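PDB 1WOZ: 177aa long conserved hypothetical protein (ST1454) from Sulfolobus tokodaii, which probably transfers the adenosyl group of ATP to cob(I)alamin, acting as a PduO-type corrinoid adenosyltransferase. Local coordinates for residues K75-D78 with E79-K83; E91-E95 with S96-K100; E125-A128 with V129-T132. All coordinates share one frame; numbering follows the deposited sequence.

Interaction 1. Residues K75-D78 with E79-K83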
loop_
_atom_site.group_PDB
_atom_site.type_symbol
_atom_site.label_atom_id
_atom_site.label_comp_id
_atom_site.label_asym_id
_atom_site.label_seq_id
_atom_site.Cartn_x
_atom_site.Cartn_y
_atom_site.Cartn_z
ATOM N N LYS A 75 0.064 4.388 28.299
ATOM C CA LYS A 75 -1.180 3.799 27.815
ATOM C C LYS A 75 -0.946 2.299 27.900
ATOM O O LYS A 75 0.184 1.831 27.716
ATOM C CB LYS A 75 -1.448 4.182 26.354
ATOM C CG LYS A 75 -1.755 5.656 26.092
ATOM C CD LYS A 75 -3.163 6.028 26.531
ATOM C CE LYS A 75 -3.454 7.474 26.198
ATOM N NZ LYS A 75 -4.885 7.789 26.427
ATOM N N LYS A 76 -2.001 1.546 28.199
ATOM C CA LYS A 76 -1.886 0.097 28.261
ATOM C C LYS A 76 -3.107 -0.556 27.635
ATOM O O LYS A 76 -4.210 -0.505 28.166
ATOM C CB LYS A 76 -1.735 -0.388 29.699
ATOM C CG LYS A 76 -1.441 -1.879 29.782
ATOM C CD LYS A 76 -1.301 -2.326 31.221
ATOM C CE LYS A 76 -0.954 -3.802 31.324
ATOM N NZ LYS A 76 -0.981 -4.241 32.753
ATOM N N ILE A 77 -2.895 -1.162 26.481
ATOM C CA ILE A 77 -3.967 -1.834 25.772
ATOM C C ILE A 77 -4.390 -3.043 26.593
ATOM O O ILE A 77 -3.547 -3.837 27.012
ATOM C CB ILE A 77 -3.478 -2.276 24.375
ATOM C CG1 ILE A 77 -2.932 -1.052 23.623
ATOM C CG2 ILE A 77 -4.600 -2.954 23.600
ATOM C CD1 ILE A 77 -3.914 0.138 23.544
ATOM N N ASP A 78 -5.693 -3.167 26.839
ATOM C CA ASP A 78 -6.226 -4.290 27.602
ATOM C C ASP A 78 -7.442 -4.926 26.910
ATOM O O ASP A 78 -7.847 -4.503 25.817
ATOM C CB ASP A 78 -6.591 -3.829 29.017
ATOM C CG ASP A 78 -7.629 -2.723 29.032
ATOM O OD1 ASP A 78 -7.752 -2.054 30.072
ATOM O OD2 ASP A 78 -8.337 -2.519 28.022
ATOM N N GLU A 79 -8.031 -5.926 27.555
ATOM C CA GLU A 79 -9.172 -6.635 26.991
ATOM C C GLU A 79 -10.360 -5.796 26.543
ATOM O O GLU A 79 -11.033 -6.177 25.597
ATOM C CB GLU A 79 -9.662 -7.719 27.960
ATOM C CG GLU A 79 -8.675 -8.869 28.136
ATOM C CD GLU A 79 -9.133 -9.891 29.168
ATOM O OE1 GLU A 79 -10.078 -10.665 28.878
ATOM O OE2 GLU A 79 -8.547 -9.910 30.279
ATOM N N LYS A 80 -10.629 -4.668 27.199
ATOM C CA LYS A 80 -11.776 -3.847 26.806
ATOM C C LYS A 80 -11.655 -3.272 25.401
ATOM O O LYS A 80 -12.669 -3.058 24.727
ATOM C CB LYS A 80 -12.007 -2.711 27.799
ATOM C CG LYS A 80 -12.385 -3.186 29.200
ATOM C CD LYS A 80 -12.902 -2.037 30.061
ATOM C CE LYS A 80 -14.196 -1.449 29.479
ATOM N NZ LYS A 80 -14.707 -0.280 30.254
ATOM N N TYR A 81 -10.423 -2.994 24.974
ATOM C CA TYR A 81 -10.171 -2.485 23.628
ATOM C C TYR A 81 -10.568 -3.582 22.647
ATOM O O TYR A 81 -11.281 -3.348 21.674
ATOM C CB TYR A 81 -8.683 -2.225 23.412
ATOM C CG TYR A 81 -8.145 -0.930 23.961
ATOM C CD1 TYR A 81 -7.888 0.156 23.114
ATOM C CD2 TYR A 81 -7.848 -0.799 25.314
ATOM C CE1 TYR A 81 -7.341 1.339 23.608
ATOM C CE2 TYR A 81 -7.303 0.378 25.815
ATOM C CZ TYR A 81 -7.051 1.436 24.957
ATOM O OH TYR A 81 -6.468 2.570 25.457
ATOM N N VAL A 82 -10.057 -4.781 22.893
ATOM C CA VAL A 82 -10.344 -5.911 22.022
ATOM C C VAL A 82 -11.852 -6.208 22.010
ATOM O O VAL A 82 -12.435 -6.472 20.961
ATOM C CB VAL A 82 -9.554 -7.154 22.496
ATOM C CG1 VAL A 82 -9.952 -8.387 21.686
ATOM C CG2 VAL A 82 -8.055 -6.884 22.364
ATOM N N LYS A 83 -12.477 -6.134 23.187
ATOM C CA LYS A 83 -13.906 -6.406 23.329
ATOM C C LYS A 83 -14.757 -5.583 22.369
ATOM O O LYS A 83 -15.580 -6.121 21.641
ATOM C CB LYS A 83 -14.361 -6.102 24.754
ATOM C CG LYS A 83 -15.863 -6.158 24.924
ATOM C CD LYS A 83 -16.327 -7.573 25.234
ATOM C CE LYS A 83 -16.091 -7.908 26.718
ATOM N NZ LYS A 83 -14.674 -7.698 27.186
HETATM O O HOH W 1 -5.032 3.178 27.709
#
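Asp78 is the N-cap of helix 79-96, and Tyr81, in the first turn, lays its ring back along the incoming loop. The capping bond is weak: Asp78 OD2 accepts from Lys80 N at 3.2 Å. The backbone adds a firmer tie, Tyr81 N to Asp78 O at 3.1 Å, with the donor standing above the carbonyl plane. With CG between its backbone N and carbonyl carbon (chi1 60°), Asp78 brings OD2 also to the edge of the Tyr81 ring, in plane and 3.2 Å from CD2. CD1 of Ile77 sits over one face, 3.8 Å from the Tyr81 ring centroid, in a CH-pi contact; the two side chains cross at about a right angle. Beyond the ring, Tyr81 OH bonds to Glu63 of helix 48-69 and accepts from a water 2.7 Å away, which Lys76 N holds weakly. A leucine in place of Tyr81 would probably leave Glu63 and this water without their phenol partner and rob the Ile77 methyl of its aromatic face. Ile77 also packs on Ile64 and Met141, so the loop is anchored between helices 48-69 and 140-163. Such an aspartate N-cap is typical of a loop-to-helix junction, here within a five-helix bundle.

Interaction 2. Residues E91-E95 with S96-K100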
loop_
_atom_site.group_PDB
_atom_site.type_symbol
_atom_site.label_atom_id
_atom_site.label_comp_id
_atom_site.label_asym_id
_atom_site.label_seq_id
_atom_site.Cartn_x
_atom_site.Cartn_y
_atom_site.Cartn_z
ATOM N N GLU A 91 -22.037 -7.029 15.276
ATOM C CA GLU A 91 -23.127 -6.197 14.739
ATOM C C GLU A 91 -23.134 -6.076 13.209
ATOM O O GLU A 91 -24.195 -6.114 12.571
ATOM C CB GLU A 91 -23.086 -4.790 15.353
ATOM C CG GLU A 91 -23.469 -4.746 16.823
ATOM C CD GLU A 91 -24.809 -5.398 17.053
ATOM O OE1 GLU A 91 -24.841 -6.499 17.653
ATOM O OE2 GLU A 91 -25.822 -4.816 16.602
ATOM N N TYR A 92 -21.955 -5.915 12.608
ATOM C CA TYR A 92 -21.883 -5.819 11.149
ATOM C C TYR A 92 -22.271 -7.158 10.502
ATOM O O TYR A 92 -22.975 -7.205 9.491
ATOM C CB TYR A 92 -20.470 -5.410 10.730
ATOM C CG TYR A 92 -20.226 -3.949 10.973
ATOM C CD1 TYR A 92 -20.939 -2.993 10.255
ATOM C CD2 TYR A 92 -19.324 -3.515 11.948
ATOM C CE1 TYR A 92 -20.773 -1.650 10.485
ATOM C CE2 TYR A 92 -19.152 -2.150 12.197
ATOM C CZ TYR A 92 -19.883 -1.230 11.458
ATOM O OH TYR A 92 -19.741 0.122 11.662
ATOM N N ARG A 93 -21.815 -8.244 11.102
ATOM C CA ARG A 93 -22.127 -9.558 10.583
ATOM C C ARG A 93 -23.627 -9.825 10.710
ATOM O O ARG A 93 -24.206 -10.531 9.878
ATOM C CB ARG A 93 -21.312 -10.610 11.335
ATOM C CG ARG A 93 -21.820 -12.025 11.156
ATOM C CD ARG A 93 -21.662 -12.567 9.718
ATOM N NE ARG A 93 -22.110 -13.957 9.694
ATOM C CZ ARG A 93 -23.365 -14.339 9.947
ATOM N NH1 ARG A 93 -24.302 -13.435 10.214
ATOM N NH2 ARG A 93 -23.676 -15.631 10.000
ATOM N N LYS A 94 -24.263 -9.281 11.746
ATOM C CA LYS A 94 -25.714 -9.469 11.885
ATOM C C LYS A 94 -26.396 -8.821 10.690
ATOM O O LYS A 94 -27.395 -9.342 10.178
ATOM C CB LYS A 94 -26.265 -8.832 13.176
ATOM C CG LYS A 94 -26.029 -9.650 14.446
ATOM C CD LYS A 94 -26.566 -8.903 15.684
ATOM C CE LYS A 94 -26.802 -9.836 16.878
ATOM N NZ LYS A 94 -25.683 -10.802 17.092
ATOM N N GLU A 95 -25.857 -7.694 10.229
ATOM C CA GLU A 95 -26.462 -7.014 9.088
ATOM C C GLU A 95 -26.171 -7.711 7.763
ATOM O O GLU A 95 -27.055 -7.820 6.917
ATOM C CB GLU A 95 -25.981 -5.554 8.979
ATOM C CG GLU A 95 -26.716 -4.744 7.882
ATOM C CD GLU A 95 -26.237 -3.305 7.757
ATOM O OE1 GLU A 95 -25.742 -2.722 8.756
ATOM O OE2 GLU A 95 -26.372 -2.749 6.654
ATOM N N SER A 96 -24.939 -8.170 7.564
ATOM C CA SER A 96 -24.602 -8.804 6.296
ATOM C C SER A 96 -25.149 -10.212 6.190
ATOM O O SER A 96 -25.413 -10.699 5.093
ATOM C CB SER A 96 -23.075 -8.856 6.088
ATOM O OG SER A 96 -22.472 -9.756 6.995
ATOM N N GLY A 97 -25.340 -10.865 7.329
ATOM C CA GLY A 97 -25.798 -12.241 7.265
ATOM C C GLY A 97 -24.587 -13.126 6.977
ATOM O O GLY A 97 -23.456 -12.624 6.840
ATOM N N PRO A 98 -24.782 -14.447 6.863
ATOM C CA PRO A 98 -23.664 -15.361 6.595
ATOM C C PRO A 98 -23.052 -15.221 5.204
ATOM O O PRO A 98 -23.739 -14.922 4.228
ATOM C CB PRO A 98 -24.287 -16.748 6.803
ATOM C CG PRO A 98 -25.724 -16.536 6.324
ATOM C CD PRO A 98 -26.063 -15.177 6.965
ATOM N N VAL A 99 -21.751 -15.453 5.121
ATOM C CA VAL A 99 -21.058 -15.383 3.841
ATOM C C VAL A 99 -20.179 -16.625 3.674
ATOM O O VAL A 99 -19.586 -17.108 4.638
ATOM C CB VAL A 99 -20.161 -14.096 3.743
ATOM C CG1 VAL A 99 -18.953 -14.194 4.720
ATOM C CG2 VAL A 99 -19.664 -13.909 2.312
ATOM N N LYS A 100 -20.139 -17.161 2.456
ATOM C CA LYS A 100 -19.292 -18.306 2.142
ATOM C C LYS A 100 -17.837 -17.832 2.136
ATOM O O LYS A 100 -17.557 -16.668 1.793
ATOM C CB LYS A 100 -19.598 -18.826 0.737
ATOM C CG LYS A 100 -20.944 -19.536 0.567
ATOM C CD LYS A 100 -21.126 -19.884 -0.912
ATOM C CE LYS A 100 -22.020 -21.097 -1.118
ATOM N NZ LYS A 100 -23.352 -20.859 -0.532
#
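Ser96 N bonds to Tyr92 O at 2.9 Å and Gly97 N to Arg93 O at 2.8 Å, closing the last turn of helix 79-96 before the chain runs out extended through 98-100. Gly97 breaks the helix with a positive phi of 81°; a CB there would press on the Ser96 carbonyl oxygen and crowd Pro98 CD.

Arg93 folds over this exit. Its chain bends at chi2 (67°), carrying the guanidinium past the helix end to lie with one face over the Gly97-Pro98 peptide. Pro98 N sits over the centre of the group, 3.4 Å from Arg93 CZ, while Gly97 C lies toward the rim, 3.3 Å from Arg93 NH1. Arg93 NH2 reaches the proline ring, 3.4 Å from Pro98 CB. This is flat-on packing against a peptide bond, and the charge is met elsewhere: NE forms a salt bridge with the terminal carboxylate of Trp177, whose backbone also bonds to that of Val99. Ser96 turns its hydroxyl between its own N and carbonyl carbon (chi1 69°) and donates from OG to Gly97 O at 3.0 Å, in the carbonyl plane and on a lone pair, tying the hydroxyl to the carbonyl of the adjacent residue at the helix exit.

On other sides of the helix, Tyr92 OH bonds to Asp53 and Glu95 forms a salt bridge with Arg163, tying this end to helices 48-69 and 140-163. A glycine with positive phi just after the last turn, followed by proline, is characteristic of a helix C-terminus.

Interaction 3. Residues E125-A128 with V129-T132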
loop_
_atom_site.group_PDB
_atom_site.type_symbol
_atom_site.label_atom_id
_atom_site.label_comp_id
_atom_site.label_asym_id
_atom_site.label_seq_id
_atom_site.Cartn_x
_atom_site.Cartn_y
_atom_site.Cartn_z
ATOM N N GLU A 125 0.106 -6.995 11.640
ATOM C CA GLU A 125 -0.021 -8.077 12.636
ATOM C C GLU A 125 1.156 -9.063 12.528
ATOM O O GLU A 125 1.774 -9.416 13.547
ATOM C CB GLU A 125 -1.342 -8.840 12.455
ATOM C CG GLU A 125 -1.481 -10.003 13.458
ATOM C CD GLU A 125 -2.689 -10.887 13.210
ATOM O OE1 GLU A 125 -3.456 -10.631 12.249
ATOM O OE2 GLU A 125 -2.875 -11.848 13.991
ATOM N N ARG A 126 1.469 -9.511 11.306
ATOM C CA ARG A 126 2.604 -10.422 11.107
ATOM C C ARG A 126 3.915 -9.766 11.532
ATOM O O ARG A 126 4.738 -10.394 12.199
ATOM C CB ARG A 126 2.735 -10.871 9.641
ATOM C CG ARG A 126 1.631 -11.811 9.126
ATOM C CD ARG A 126 2.040 -12.378 7.756
ATOM N NE ARG A 126 2.437 -11.339 6.795
ATOM C CZ ARG A 126 1.586 -10.559 6.111
ATOM N NH1 ARG A 126 0.274 -10.677 6.263
ATOM N NH2 ARG A 126 2.055 -9.660 5.253
ATOM N N ASN A 127 4.140 -8.519 11.126
ATOM C CA ASN A 127 5.363 -7.824 11.532
ATOM C C ASN A 127 5.440 -7.706 13.066
ATOM O O ASN A 127 6.511 -7.869 13.655
ATOM C CB ASN A 127 5.436 -6.428 10.895
ATOM C CG ASN A 127 5.567 -6.484 9.381
ATOM O OD1 ASN A 127 5.766 -7.555 8.804
ATOM N ND2 ASN A 127 5.461 -5.329 8.731
ATOM N N ALA A 128 4.307 -7.433 13.713
ATOM C CA ALA A 128 4.286 -7.317 15.169
ATOM C C ALA A 128 4.812 -8.588 15.830
ATOM O O ALA A 128 5.568 -8.520 16.807
ATOM C CB ALA A 128 2.870 -7.011 15.662
ATOM N N VAL A 129 4.413 -9.747 15.315
ATOM C CA VAL A 129 4.895 -11.014 15.852
ATOM C C VAL A 129 6.418 -11.062 15.711
ATOM O O VAL A 129 7.128 -11.484 16.623
ATOM C CB VAL A 129 4.266 -12.213 15.112
ATOM C CG1 VAL A 129 4.902 -13.516 15.592
ATOM C CG2 VAL A 129 2.768 -12.247 15.378
ATOM N N LYS A 130 6.928 -10.608 14.575
ATOM C CA LYS A 130 8.368 -10.583 14.357
ATOM C C LYS A 130 9.061 -9.568 15.283
ATOM O O LYS A 130 10.135 -9.847 15.829
ATOM C CB LYS A 130 8.669 -10.236 12.898
ATOM C CG LYS A 130 10.137 -10.051 12.562
ATOM C CD LYS A 130 10.320 -9.610 11.111
ATOM C CE LYS A 130 9.598 -8.292 10.816
ATOM N NZ LYS A 130 9.746 -7.859 9.386
ATOM N N TYR A 131 8.455 -8.400 15.475
ATOM C CA TYR A 131 9.073 -7.389 16.328
ATOM C C TYR A 131 9.123 -7.833 17.777
ATOM O O TYR A 131 10.034 -7.442 18.517
ATOM C CB TYR A 131 8.316 -6.067 16.262
ATOM C CG TYR A 131 8.234 -5.467 14.887
ATOM C CD1 TYR A 131 9.350 -5.435 14.044
ATOM C CD2 TYR A 131 7.047 -4.895 14.438
ATOM C CE1 TYR A 131 9.275 -4.844 12.776
ATOM C CE2 TYR A 131 6.964 -4.305 13.191
ATOM C CZ TYR A 131 8.069 -4.280 12.361
ATOM O OH TYR A 131 7.951 -3.695 11.123
ATOM N N THR A 132 8.142 -8.631 18.184
ATOM C CA THR A 132 8.094 -9.116 19.556
ATOM C C THR A 132 9.321 -9.959 19.879
ATOM O O THR A 132 9.741 -10.043 21.037
ATOM C CB THR A 132 6.822 -9.934 19.819
ATOM O OG1 THR A 132 6.755 -11.026 18.897
ATOM C CG2 THR A 132 5.591 -9.066 19.653
#
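Asn127 and Tyr131, one turn apart on helix 109-134, lie side by side and point the same way. The backbone O of Asn127 stands over one face of the Tyr131 ring, offset toward the rim and 3.1 Å from CD2, while Asn127 CB rests 3.5 Å from Tyr131 CE2. The same carbonyl accepts from Tyr131 N at 2.7 Å, nearly along the C=O axis, so it serves both as helix acceptor and as packing partner of the ring. Tyr131 has CG anti to its carbonyl carbon (chi1 -59°), which swings the ring back over the preceding turn. The Asn127 amide is turned 65° against the ring plane.

Lys130 runs alongside Asn127 with its CB 3.3 Å from Asn127 O; its NZ comes only to 4.0 Å from Asn127 OD1. Val129 packs against the backbone of the preceding turn, CG2 3.5 Å from Glu125 O. The regular i to i+4 bonds of an alpha-helix, Val129 N to Glu125 O and Lys130 N to Arg126 O, both 3.2 Å, hold these side chains in step.

This is a helix of the five-helix bundle of the PduO family, and its faces serve different neighbours. Toward helix 23-44, Asp30 OD2 takes hydrogen bonds from both Asn127 ND2 and Tyr131 OH, so a single carboxylate oxygen fixes the ends of the paired side chains, and Phe27 meets the Tyr131 ring. Ala128 packs on Phe27 and on Ile143 of helix 140-163. Another face meets the third subunit: Glu125 forms a salt bridge with Lys20 of that subunit, Arg126 NE bonds to Asn26 of the same subunit, and Val129 and Lys130 both pack on its Asp21.

Interactions 1, 2 and 3 follow one another along the chain without overlap. Interactions 1 and 2 bracket helix 79-96, the first at its N-terminal entry and the second at its C-terminal exit, with centres 25 Å apart. Interaction 3 lies within helix 109-134, its centre 18 Å from that of interaction 1 and 29 Å from that of interaction 2, on the opposite side of the chain's centre from the latter. None touches another. Helix 140-163 packs against all three, so one helix of the bundle lines both ends of helix 79-96 and helix 109-134. Residues 125-132 meet the third subunit and Lys75 packs on the second, whereas 91-100 touches no other chain of the trimeric assembly.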